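PDB 2HQL: uncharacterized protein MG376 homolog from Mycoplasma pneumoniae, which probably binds single-stranded DNA through a small OB-fold domain, although its precise cellular role is not established. Local coordinates for residues 48-60 / 87-99. Sequence-based numbering, arbitrary orientation.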
ATOM      1  N   TYR A  48       8.605   4.445   0.890  1.00 16.16           N
ATOM      2  CA  TYR A  48       7.518   4.261  -0.054  1.00 15.65           C
ATOM      3  C   TYR A  48       7.771   5.124  -1.268  1.00 16.09           C
ATOM      4  O   TYR A  48       8.439   6.154  -1.177  1.00 16.14           O
ATOM      5  CB  TYR A  48       6.206   4.674   0.599  1.00 14.06           C
ATOM      6  CG  TYR A  48       5.886   3.875   1.839  1.00 14.69           C
ATOM      7  CD1 TYR A  48       5.434   2.560   1.742  1.00 15.05           C
ATOM      8  CD2 TYR A  48       6.048   4.423   3.111  1.00 15.38           C
ATOM      9  CE1 TYR A  48       5.151   1.817   2.874  1.00 17.46           C
ATOM     10  CE2 TYR A  48       5.767   3.682   4.256  1.00 14.82           C
ATOM     11  CZ  TYR A  48       5.319   2.386   4.125  1.00 16.07           C
ATOM     12  OH  TYR A  48       5.028   1.640   5.234  1.00 18.91           O
ATOM     13  N   VAL A  49       7.248   4.691  -2.410  1.00 16.28           N
ATOM     14  CA  VAL A  49       7.398   5.447  -3.637  1.00 14.60           C
ATOM     15  C   VAL A  49       6.009   5.876  -4.056  1.00 15.60           C
ATOM     16  O   VAL A  49       5.103   5.063  -4.182  1.00 14.50           O
ATOM     17  CB  VAL A  49       8.034   4.613  -4.761  1.00 13.99           C
ATOM     18  CG1 VAL A  49       8.120   5.439  -6.027  1.00 15.31           C
ATOM     19  CG2 VAL A  49       9.414   4.138  -4.347  1.00 13.74           C
ATOM     20  N   ILE A  50       5.842   7.173  -4.248  1.00 17.00           N
ATOM     21  CA  ILE A  50       4.565   7.722  -4.649  1.00 16.18           C
ATOM     22  C   ILE A  50       4.785   8.496  -5.940  1.00 17.74           C
ATOM     23  O   ILE A  50       5.918   8.849  -6.269  1.00 16.48           O
ATOM     24  CB  ILE A  50       4.012   8.661  -3.551  1.00 16.67           C
ATOM     25  CG1 ILE A  50       4.969   9.831  -3.319  1.00 15.60           C
ATOM     26  CG2 ILE A  50       3.863   7.896  -2.241  1.00 16.65           C
ATOM     27  CD1 ILE A  50       4.429  10.869  -2.365  1.00 16.17           C
ATOM     28  N   TYR A  51       3.714   8.738  -6.689  1.00 19.20           N
ATOM     29  CA  TYR A  51       3.835   9.495  -7.933  1.00 21.15           C
ATOM     30  C   TYR A  51       2.552  10.244  -8.246  1.00 21.75           C
ATOM     31  O   TYR A  51       1.553  10.080  -7.551  1.00 23.92           O
ATOM     32  CB  TYR A  51       4.190   8.588  -9.124  1.00 17.37           C
ATOM     33  CG  TYR A  51       3.114   7.613  -9.548  1.00 17.64           C
ATOM     34  CD1 TYR A  51       3.026   6.348  -8.967  1.00 17.72           C
ATOM     35  CD2 TYR A  51       2.185   7.953 -10.532  1.00 17.11           C
ATOM     36  CE1 TYR A  51       2.034   5.438  -9.359  1.00 19.45           C
ATOM     37  CE2 TYR A  51       1.186   7.051 -10.931  1.00 19.78           C
ATOM     38  CZ  TYR A  51       1.119   5.796 -10.337  1.00 18.92           C
ATOM     39  OH  TYR A  51       0.140   4.902 -10.710  1.00 18.45           O
ATOM     40  N   ALA A  52       2.600  11.070  -9.290  1.00 21.89           N
ATOM     41  CA  ALA A  52       1.451  11.853  -9.729  1.00 20.22           C
ATOM     42  C   ALA A  52       1.592  12.212 -11.203  1.00 20.88           C
ATOM     43  O   ALA A  52       2.695  12.269 -11.742  1.00 20.57           O
ATOM     44  CB  ALA A  52       1.331  13.116  -8.896  1.00 19.27           C
ATOM     45  N   ASN A  53       0.457  12.451 -11.847  1.00 22.55           N
ATOM     46  CA  ASN A  53       0.418  12.812 -13.258  1.00 23.32           C
ATOM     47  C   ASN A  53      -0.264  14.168 -13.471  1.00 23.32           C
ATOM     48  O   ASN A  53      -0.872  14.718 -12.547  1.00 23.88           O
ATOM     49  CB  ASN A  53      -0.335  11.738 -14.037  1.00 21.81           C
ATOM     50  CG  ASN A  53       0.459  10.466 -14.177  1.00 19.84           C
ATOM     51  OD1 ASN A  53       1.326  10.356 -15.044  1.00 21.78           O
ATOM     52  ND2 ASN A  53       0.178   9.502 -13.319  1.00 17.53           N
ATOM     53  N   GLY A  54      -0.133  14.697 -14.685  1.00 23.02           N
ATOM     54  CA  GLY A  54      -0.747  15.962 -15.054  1.00 23.83           C
ATOM     55  C   GLY A  54      -0.465  17.166 -14.179  1.00 25.20           C
ATOM     56  O   GLY A  54       0.679  17.431 -13.815  1.00 24.44           O
ATOM     57  N   GLN A  55      -1.513  17.918 -13.865  1.00 26.65           N
ATOM     58  CA  GLN A  55      -1.364  19.090 -13.019  1.00 27.95           C
ATOM     59  C   GLN A  55      -0.732  18.721 -11.685  1.00 27.45           C
ATOM     60  O   GLN A  55       0.230  19.358 -11.242  1.00 28.04           O
ATOM     61  CB  GLN A  55      -2.722  19.739 -12.739  1.00 29.64           C
ATOM     62  CG  GLN A  55      -3.365  20.425 -13.933  1.00 33.82           C
ATOM     63  CD  GLN A  55      -4.310  21.547 -13.524  1.00 34.10           C
ATOM     64  OE1 GLN A  55      -5.021  22.105 -14.359  1.00 35.76           O
ATOM     65  NE2 GLN A  55      -4.311  21.887 -12.234  1.00 35.96           N
ATOM     66  N   LEU A  56      -1.283  17.687 -11.054  1.00 26.71           N
ATOM     67  CA  LEU A  56      -0.827  17.216  -9.749  1.00 24.78           C
ATOM     68  C   LEU A  56       0.645  16.788  -9.680  1.00 22.84           C
ATOM     69  O   LEU A  56       1.212  16.712  -8.593  1.00 21.51           O
ATOM     70  CB  LEU A  56      -1.745  16.085  -9.272  1.00 26.23           C
ATOM     71  CG  LEU A  56      -1.654  15.577  -7.825  1.00 27.49           C
ATOM     72  CD1 LEU A  56      -1.679  16.735  -6.850  1.00 26.74           C
ATOM     73  CD2 LEU A  56      -2.819  14.630  -7.559  1.00 27.98           C
ATOM     74  N   ALA A  57       1.263  16.515 -10.829  1.00 21.82           N
ATOM     75  CA  ALA A  57       2.678  16.141 -10.850  1.00 21.91           C
ATOM     76  C   ALA A  57       3.476  17.404 -10.563  1.00 22.23           C
ATOM     77  O   ALA A  57       4.482  17.386  -9.858  1.00 22.06           O
ATOM     78  CB  ALA A  57       3.067  15.581 -12.215  1.00 22.52           C
ATOM     79  N   TYR A  58       2.995  18.508 -11.115  1.00 23.53           N
ATOM     80  CA  TYR A  58       3.617  19.807 -10.941  1.00 24.45           C
ATOM     81  C   TYR A  58       3.359  20.397  -9.561  1.00 24.78           C
ATOM     82  O   TYR A  58       4.152  21.207  -9.070  1.00 25.65           O
ATOM     83  CB  TYR A  58       3.126  20.739 -12.033  1.00 23.98           C
ATOM     84  CG  TYR A  58       3.776  20.436 -13.350  1.00 23.30           C
ATOM     85  CD1 TYR A  58       5.093  20.829 -13.597  1.00 25.00           C
ATOM     86  CD2 TYR A  58       3.093  19.741 -14.345  1.00 23.31           C
ATOM     87  CE1 TYR A  58       5.716  20.542 -14.804  1.00 24.74           C
ATOM     88  CE2 TYR A  58       3.708  19.443 -15.557  1.00 25.16           C
ATOM     89  CZ  TYR A  58       5.021  19.849 -15.782  1.00 24.33           C
ATOM     90  OH  TYR A  58       5.638  19.580 -16.988  1.00 22.93           O
ATOM     91  N   GLU A  59       2.246  19.996  -8.948  1.00 24.78           N
ATOM     92  CA  GLU A  59       1.914  20.425  -7.593  1.00 25.26           C
ATOM     93  C   GLU A  59       2.882  19.685  -6.672  1.00 25.13           C
ATOM     94  O   GLU A  59       3.438  20.251  -5.729  1.00 24.45           O
ATOM     95  CB  GLU A  59       0.497  20.001  -7.220  1.00 25.64           C
ATOM     96  CG  GLU A  59      -0.613  20.666  -7.995  1.00 30.62           C
ATOM     97  CD  GLU A  59      -1.975  20.106  -7.622  1.00 33.05           C
ATOM     98  OE1 GLU A  59      -2.294  20.087  -6.407  1.00 35.25           O
ATOM     99  OE2 GLU A  59      -2.725  19.683  -8.537  1.00 34.07           O
ATOM    100  N   LEU A  60       3.072  18.402  -6.969  1.00 25.52           N
ATOM    101  CA  LEU A  60       3.954  17.543  -6.194  1.00 25.55           C
ATOM    102  C   LEU A  60       5.383  18.089  -6.183  1.00 25.99           C
ATOM    103  O   LEU A  60       5.999  18.238  -5.119  1.00 26.42           O
ATOM    104  CB  LEU A  60       3.911  16.116  -6.769  1.00 26.03           C
ATOM    105  CG  LEU A  60       4.606  14.974  -6.011  1.00 25.89           C
ATOM    106  CD1 LEU A  60       4.237  15.035  -4.526  1.00 24.94           C
ATOM    107  CD2 LEU A  60       4.196  13.626  -6.626  1.00 24.04           C
ATOM    108  N   TRP A  87       6.441  -8.209  -7.132  1.00 22.23           N
ATOM    109  CA  TRP A  87       5.571  -7.142  -7.601  1.00 21.37           C
ATOM    110  C   TRP A  87       5.776  -5.984  -6.647  1.00 20.30           C
ATOM    111  O   TRP A  87       5.330  -6.025  -5.506  1.00 23.18           O
ATOM    112  CB  TRP A  87       4.111  -7.583  -7.590  1.00 19.93           C
ATOM    113  CG  TRP A  87       3.829  -8.611  -8.608  1.00 21.46           C
ATOM    114  CD1 TRP A  87       4.224  -9.914  -8.588  1.00 22.14           C
ATOM    115  CD2 TRP A  87       3.161  -8.412  -9.854  1.00 22.00           C
ATOM    116  NE1 TRP A  87       3.847 -10.542  -9.749  1.00 22.00           N
ATOM    117  CE2 TRP A  87       3.192  -9.639 -10.546  1.00 23.06           C
ATOM    118  CE3 TRP A  87       2.541  -7.312 -10.456  1.00 21.75           C
ATOM    119  CZ2 TRP A  87       2.629  -9.797 -11.810  1.00 23.65           C
ATOM    120  CZ3 TRP A  87       1.983  -7.469 -11.707  1.00 22.73           C
ATOM    121  CH2 TRP A  87       2.029  -8.700 -12.372  1.00 24.02           C
ATOM    122  N   LYS A  88       6.471  -4.959  -7.118  1.00 19.12           N
ATOM    123  CA  LYS A  88       6.776  -3.787  -6.309  1.00 19.04           C
ATOM    124  C   LYS A  88       5.540  -2.913  -6.133  1.00 17.83           C
ATOM    125  O   LYS A  88       4.657  -2.919  -6.978  1.00 18.78           O
ATOM    126  CB  LYS A  88       7.914  -2.988  -6.969  1.00 20.48           C
ATOM    127  CG  LYS A  88       9.207  -3.782  -7.188  1.00 19.16           C
ATOM    128  CD  LYS A  88       9.973  -3.948  -5.892  1.00 24.12           C
ATOM    129  CE  LYS A  88      11.052  -5.039  -5.976  1.00 25.72           C
ATOM    130  NZ  LYS A  88      11.673  -5.330  -4.638  1.00 23.18           N
ATOM    131  N   THR A  89       5.479  -2.175  -5.029  1.00 16.53           N
ATOM    132  CA  THR A  89       4.348  -1.292  -4.735  1.00 16.23           C
ATOM    133  C   THR A  89       4.626   0.218  -4.883  1.00 15.40           C
ATOM    134  O   THR A  89       5.686   0.718  -4.486  1.00 15.65           O
ATOM    135  CB  THR A  89       3.843  -1.546  -3.308  1.00 14.88           C
ATOM    136  OG1 THR A  89       3.249  -2.843  -3.250  1.00 19.10           O
ATOM    137  CG2 THR A  89       2.825  -0.512  -2.894  1.00 14.05           C
ATOM    138  N   THR A  90       3.663   0.930  -5.462  1.00 14.41           N
ATOM    139  CA  THR A  90       3.748   2.386  -5.639  1.00 15.17           C
ATOM    140  C   THR A  90       2.371   2.970  -5.344  1.00 15.73           C
ATOM    141  O   THR A  90       1.358   2.292  -5.516  1.00 15.12           O
ATOM    142  CB  THR A  90       4.122   2.808  -7.093  1.00 14.60           C
ATOM    143  OG1 THR A  90       3.120   2.346  -8.009  1.00 14.19           O
ATOM    144  CG2 THR A  90       5.467   2.241  -7.491  1.00 15.37           C
ATOM    145  N   ILE A  91       2.326   4.218  -4.893  1.00 16.55           N
ATOM    146  CA  ILE A  91       1.042   4.843  -4.618  1.00 17.35           C
ATOM    147  C   ILE A  91       0.753   5.953  -5.604  1.00 17.45           C
ATOM    148  O   ILE A  91       1.503   6.914  -5.696  1.00 17.39           O
ATOM    149  CB  ILE A  91       0.953   5.469  -3.206  1.00 18.92           C
ATOM    150  CG1 ILE A  91       1.343   4.439  -2.133  1.00 18.73           C
ATOM    151  CG2 ILE A  91      -0.475   5.979  -2.961  1.00 15.85           C
ATOM    152  CD1 ILE A  91       2.842   4.301  -1.931  1.00 20.06           C
ATOM    153  N   GLU A  92      -0.351   5.797  -6.334  1.00 18.03           N
ATOM    154  CA  GLU A  92      -0.813   6.775  -7.307  1.00 16.46           C
ATOM    155  C   GLU A  92      -1.524   7.871  -6.523  1.00 17.03           C
ATOM    156  O   GLU A  92      -2.612   7.665  -5.987  1.00 16.60           O
ATOM    157  CB  GLU A  92      -1.795   6.122  -8.276  1.00 17.68           C
ATOM    158  CG  GLU A  92      -2.173   6.997  -9.451  1.00 20.48           C
ATOM    159  CD  GLU A  92      -3.307   6.412 -10.236  1.00 20.47           C
ATOM    160  OE1 GLU A  92      -3.493   5.184 -10.137  1.00 23.29           O
ATOM    161  OE2 GLU A  92      -4.002   7.164 -10.953  1.00 21.69           O
ATOM    162  N   ILE A  93      -0.901   9.035  -6.451  1.00 16.23           N
ATOM    163  CA  ILE A  93      -1.468  10.149  -5.713  1.00 18.23           C
ATOM    164  C   ILE A  93      -2.766  10.668  -6.318  1.00 19.08           C
ATOM    165  O   ILE A  93      -2.852  10.922  -7.521  1.00 19.77           O
ATOM    166  CB  ILE A  93      -0.436  11.295  -5.604  1.00 18.69           C
ATOM    167  CG1 ILE A  93       0.740  10.838  -4.726  1.00 18.18           C
ATOM    168  CG2 ILE A  93      -1.104  12.568  -5.083  1.00 17.41           C
ATOM    169  CD1 ILE A  93       1.924  11.771  -4.753  1.00 18.42           C
ATOM    170  N   VAL A  94      -3.781  10.808  -5.471  1.00 20.30           N
ATOM    171  CA  VAL A  94      -5.083  11.310  -5.884  1.00 20.41           C
ATOM    172  C   VAL A  94      -5.239  12.690  -5.283  1.00 21.63           C
ATOM    173  O   VAL A  94      -5.785  13.598  -5.907  1.00 23.54           O
ATOM    174  CB  VAL A  94      -6.240  10.412  -5.367  1.00 21.21           C
ATOM    175  CG1 VAL A  94      -7.555  11.148  -5.481  1.00 21.80           C
ATOM    176  CG2 VAL A  94      -6.314   9.120  -6.173  1.00 21.40           C
ATOM    177  N   LYS A  95      -4.732  12.856  -4.069  1.00 22.91           N
ATOM    178  CA  LYS A  95      -4.852  14.132  -3.393  1.00 23.16           C
ATOM    179  C   LYS A  95      -3.703  14.461  -2.429  1.00 25.14           C
ATOM    180  O   LYS A  95      -3.218  13.606  -1.684  1.00 23.77           O
ATOM    181  CB  LYS A  95      -6.191  14.154  -2.650  1.00 22.26           C
ATOM    182  CG  LYS A  95      -6.602  15.514  -2.146  1.00 24.90           C
ATOM    183  CD  LYS A  95      -8.014  15.501  -1.600  1.00 25.20           C
ATOM    184  CE  LYS A  95      -8.409  16.880  -1.131  1.00 26.86           C
ATOM    185  NZ  LYS A  95      -7.465  17.370  -0.086  1.00 28.59           N
ATOM    186  N   ILE A  96      -3.264  15.714  -2.463  1.00 27.67           N
ATOM    187  CA  ILE A  96      -2.206  16.181  -1.578  1.00 29.37           C
ATOM    188  C   ILE A  96      -2.860  17.070  -0.537  1.00 31.26           C
ATOM    189  O   ILE A  96      -3.712  17.901  -0.863  1.00 32.03           O
ATOM    190  CB  ILE A  96      -1.145  17.018  -2.320  1.00 29.63           C
ATOM    191  CG1 ILE A  96      -0.452  16.166  -3.383  1.00 29.29           C
ATOM    192  CG2 ILE A  96      -0.117  17.544  -1.325  1.00 27.82           C
ATOM    193  CD1 ILE A  96       0.615  16.914  -4.146  1.00 30.35           C
ATOM    194  N   PHE A  97      -2.466  16.900   0.718  1.00 32.05           N
ATOM    195  CA  PHE A  97      -3.044  17.699   1.789  1.00 34.52           C
ATOM    196  C   PHE A  97      -2.133  18.845   2.235  1.00 36.34           C
ATOM    197  O   PHE A  97      -0.927  18.858   1.953  1.00 36.05           O
ATOM    198  CB  PHE A  97      -3.366  16.804   2.992  1.00 33.77           C
ATOM    199  CG  PHE A  97      -4.335  15.683   2.685  1.00 33.65           C
ATOM    200  CD1 PHE A  97      -5.657  15.959   2.331  1.00 31.49           C
ATOM    201  CD2 PHE A  97      -3.929  14.350   2.771  1.00 31.84           C
ATOM    202  CE1 PHE A  97      -6.557  14.931   2.071  1.00 32.05           C
ATOM    203  CE2 PHE A  97      -4.829  13.312   2.512  1.00 32.06           C
ATOM    204  CZ  PHE A  97      -6.145  13.605   2.161  1.00 31.03           C
ATOM    205  N   ASN A  98      -2.731  19.818   2.916  1.00 39.15           N
ATOM    206  CA  ASN A  98      -1.987  20.957   3.438  1.00 41.59           C
ATOM    207  C   ASN A  98      -1.203  20.465   4.648  1.00 42.62           C
ATOM    208  O   ASN A  98      -1.786  19.963   5.611  1.00 42.15           O
ATOM    209  CB  ASN A  98      -2.949  22.079   3.848  1.00 42.37           C
ATOM    210  CG  ASN A  98      -2.294  23.115   4.743  1.00 41.67           C
ATOM    211  OD1 ASN A  98      -1.128  23.457   4.568  1.00 41.83           O
ATOM    212  ND2 ASN A  98      -3.057  23.636   5.701  1.00 44.42           N
ATOM    213  N   PRO A  99       0.134  20.590   4.609  1.00 43.87           N
ATOM    214  CA  PRO A  99       0.976  20.143   5.724  1.00 44.72           C
ATOM    215  C   PRO A  99       0.634  20.789   7.068  1.00 45.67           C
ATOM    216  O   PRO A  99       1.305  20.552   8.079  1.00 47.26           O
ATOM    217  CB  PRO A  99       2.390  20.475   5.245  1.00 43.28           C
ATOM    218  CG  PRO A  99       2.174  21.637   4.339  1.00 43.95           C
ATOM    219  CD  PRO A  99       0.952  21.228   3.564  1.00 44.24           C
TER
HETATM  220  O   HOH W   1       6.274   1.919  -2.309  1.00 13.10           O
HETATM  221  O   HOH W   2      -1.958  11.650  -9.826  1.00 19.07           O
HETATM  222  O   HOH W   3      -4.072  18.022  -4.257  1.00 13.63           O
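With chi1 of 68°, the ring of Y51 sits between its own backbone N and carbonyl carbon and swings across the neighbouring strand; E92 answers with CG anti to N (chi1 -171°), which runs its chain out past the phenol. CA of E92 lies over one ring face, 3.9 Å from the Y51 centroid and 21° off the normal, a CH-pi contact displaced from the ring centre. T90 OG1 comes to the ring edge instead, 3.5 Å from Y51 CE1. The carboxylate plane of E92 is nearly parallel to the ring, and its OE1 forms a salt bridge with R77.

Beneath these side chains the strands run roughly parallel, splaying apart. Three backbone hydrogen bonds define the parallel register: I91 N to V49 O, Y51 N to I91 O and I93 N to Y51 O, the last 2.9 Å long. Beyond this ladder the strands diverge and single waters take over: one joins V49 N to T89 O, another N53 N to I93 O.

On the other face, I50 CD1 meets I93 CD1 at 3.6 Å. The same I93 methyl is pressed by L60 CD2 from the helix at 3.5 Å, closer than usual for two carbons, while L56 CD2 packs on I93 CG2 (3.7 Å). L56 CD1 touches I96 CD1 at 3.6 Å, the two side chains lying alongside with opposite directions, so helix 54-64 closes over the end of strand 86-96, where V94 and K95 form a classic beta bulge against strand 69-81.

This parallel pairing, set among antiparallel neighbours, fits the 1-2-3-5-4 strand order of an OB fold, with the helix after the third strand. Chemically, the contact divides into an apolar side, where I93 links sheet to helix, and a polar-aromatic side, where the salt bridge to R77 probably steadies E92 beside Y51.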